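Local coordinates for protein Maltose/maltodextrin transport permease homologue (Bdellovibrio bacteriovorus HD100, PDB 6FFL) that forms the sugar-binding domain fused to the membrane subunit MalF of an ABC transporter, holds maltotriose here and probably delivers maltodextrins for uptake, at residues P169-F174 and I253-S257. Numbering follows the deposited sequence.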
loop_
_atom_site.group_PDB
_atom_site.type_symbol
_atom_site.label_atom_id
_atom_site.label_comp_id
_atom_site.label_asym_id
_atom_site.label_seq_id
_atom_site.Cartn_x
_atom_site.Cartn_y
_atom_site.Cartn_z
ATOM N N PRO A 169 4.942 -6.640 7.550
ATOM C CA PRO A 169 6.408 -6.545 7.538
ATOM C C PRO A 169 7.058 -7.282 8.693
ATOM O O PRO A 169 8.201 -7.738 8.556
ATOM C CB PRO A 169 6.668 -5.032 7.617
ATOM C CG PRO A 169 5.408 -4.397 7.103
ATOM C CD PRO A 169 4.316 -5.302 7.605
ATOM N N PHE A 170 6.370 -7.417 9.828
ATOM C CA PHE A 170 6.987 -8.063 10.987
ATOM C C PHE A 170 7.064 -9.571 10.849
ATOM O O PHE A 170 7.914 -10.197 11.489
ATOM C CB PHE A 170 6.219 -7.724 12.267
ATOM C CG PHE A 170 6.138 -6.249 12.540
ATOM C CD1 PHE A 170 7.250 -5.550 12.992
ATOM C CD2 PHE A 170 4.958 -5.561 12.330
ATOM C CE1 PHE A 170 7.185 -4.178 13.221
ATOM C CE2 PHE A 170 4.885 -4.194 12.562
ATOM C CZ PHE A 170 5.997 -3.507 13.009
ATOM N N ILE A 171 6.195 -10.165 10.045
ATOM C CA ILE A 171 6.116 -11.624 9.995
ATOM C C ILE A 171 7.475 -12.227 9.641
ATOM O O ILE A 171 7.973 -13.052 10.418
ATOM C CB ILE A 171 5.004 -12.088 9.040
ATOM C CG1 ILE A 171 3.653 -11.577 9.545
ATOM C CG2 ILE A 171 5.011 -13.612 8.944
ATOM C CD1 ILE A 171 2.493 -11.734 8.529
ATOM N N PRO A 172 8.122 -11.864 8.520
ATOM C CA PRO A 172 9.426 -12.471 8.217
ATOM C C PRO A 172 10.519 -12.093 9.201
ATOM O O PRO A 172 11.497 -12.840 9.318
ATOM C CB PRO A 172 9.744 -11.946 6.808
ATOM C CG PRO A 172 8.933 -10.692 6.662
ATOM C CD PRO A 172 7.677 -10.966 7.434
ATOM N N ALA A 173 10.392 -10.967 9.912
ATOM C CA ALA A 173 11.397 -10.638 10.920
ATOM C C ALA A 173 11.324 -11.579 12.115
ATOM O O ALA A 173 12.312 -11.719 12.849
ATOM C CB ALA A 173 11.234 -9.180 11.376
ATOM N N PHE A 174 10.183 -12.234 12.322
ATOM C CA PHE A 174 10.039 -13.222 13.379
ATOM C C PHE A 174 10.211 -14.644 12.872
ATOM O O PHE A 174 10.077 -15.583 13.656
ATOM C CB PHE A 174 8.673 -13.076 14.067
ATOM C CG PHE A 174 8.592 -11.898 15.005
ATOM C CD1 PHE A 174 9.278 -11.910 16.212
ATOM C CD2 PHE A 174 7.832 -10.789 14.683
ATOM C CE1 PHE A 174 9.203 -10.833 17.076
ATOM C CE2 PHE A 174 7.757 -9.700 15.536
ATOM C CZ PHE A 174 8.440 -9.728 16.742
ATOM N N ILE A 253 11.286 0.565 9.293
ATOM C CA ILE A 253 10.632 0.034 10.494
ATOM C C ILE A 253 11.738 -0.651 11.289
ATOM O O ILE A 253 12.508 -1.434 10.719
ATOM C CB ILE A 253 9.485 -0.933 10.155
ATOM C CG1 ILE A 253 8.364 -0.197 9.417
ATOM C CG2 ILE A 253 8.939 -1.592 11.418
ATOM C CD1 ILE A 253 7.354 -1.154 8.737
ATOM N N PRO A 254 11.887 -0.354 12.580
ATOM C CA PRO A 254 13.104 -0.767 13.294
ATOM C C PRO A 254 13.282 -2.283 13.353
ATOM O O PRO A 254 12.318 -3.053 13.439
ATOM C CB PRO A 254 12.906 -0.175 14.692
ATOM C CG PRO A 254 12.078 1.037 14.457
ATOM C CD PRO A 254 11.116 0.648 13.338
ATOM N N MET A 255 14.546 -2.693 13.321
ATOM C CA MET A 255 14.909 -4.102 13.424
ATOM C C MET A 255 14.389 -4.700 14.728
ATOM O O MET A 255 14.432 -4.072 15.788
ATOM C CB MET A 255 16.434 -4.223 13.337
ATOM C CG MET A 255 17.045 -5.562 13.731
ATOM S SD MET A 255 18.864 -5.468 13.809
ATOM C CE MET A 255 19.237 -5.270 12.073
ATOM N N ILE A 256 13.873 -5.924 14.649
ATOM C CA ILE A 256 13.424 -6.593 15.866
ATOM C C ILE A 256 14.637 -7.007 16.685
ATOM O O ILE A 256 15.474 -7.791 16.225
ATOM C CB ILE A 256 12.543 -7.800 15.529
ATOM C CG1 ILE A 256 11.369 -7.333 14.664
ATOM C CG2 ILE A 256 12.139 -8.559 16.806
ATOM C CD1 ILE A 256 10.486 -6.305 15.377
ATOM N N SER A 257 14.732 -6.481 17.914
ATOM C CA SER A 257 15.926 -6.715 18.725
ATOM C C SER A 257 16.167 -8.202 18.972
ATOM O O SER A 257 17.314 -8.662 18.941
ATOM C CB SER A 257 15.803 -5.982 20.061
ATOM O OG SER A 257 16.033 -4.596 19.880
#
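I253 sends its two branches to two neighbouring residues of the short helical turn at 169-174. With CG1 anti to its own carbonyl carbon (chi1 -64°), the longer branch carries I253 CD1 to the ring of P169, 4.1 Å from P169 CB, while the methyl I253 CG2 approaches the F170 ring obliquely, 3.6 Å from F170 CE1. P254 and M255 then carry the chain onward without joining in; M255 instead makes backbone hydrogen bonds with K130 and S132. At I256 the side chain turns back to the helix and spreads over three residues. I256 CG1 sits 3.8 Å from A173 CB. Turning out of the extended shape at chi2 (-61°) brings I256 CD1 to 4.1 Å from F170 CD1, and I256 CG2 comes obliquely to the F174 ring, 3.7 Å from F174 CE1. F170 is thus touched by both isoleucines, and its ring also meets that of F199 in helix 191-205. The contact joins this helical turn to the loop that follows strand 248-251, in the same lobe of the periplasmic binding-protein fold; the side chain of P169 lies about 9 Å from a glucose unit of the bound maltotriose. Since every contact pairs carbon with carbon in a largely buried setting, the fit probably depends on shape and the exclusion of water, and the hydrogen bond between A173 O and T259 OG1 lies just outside the apolar patch.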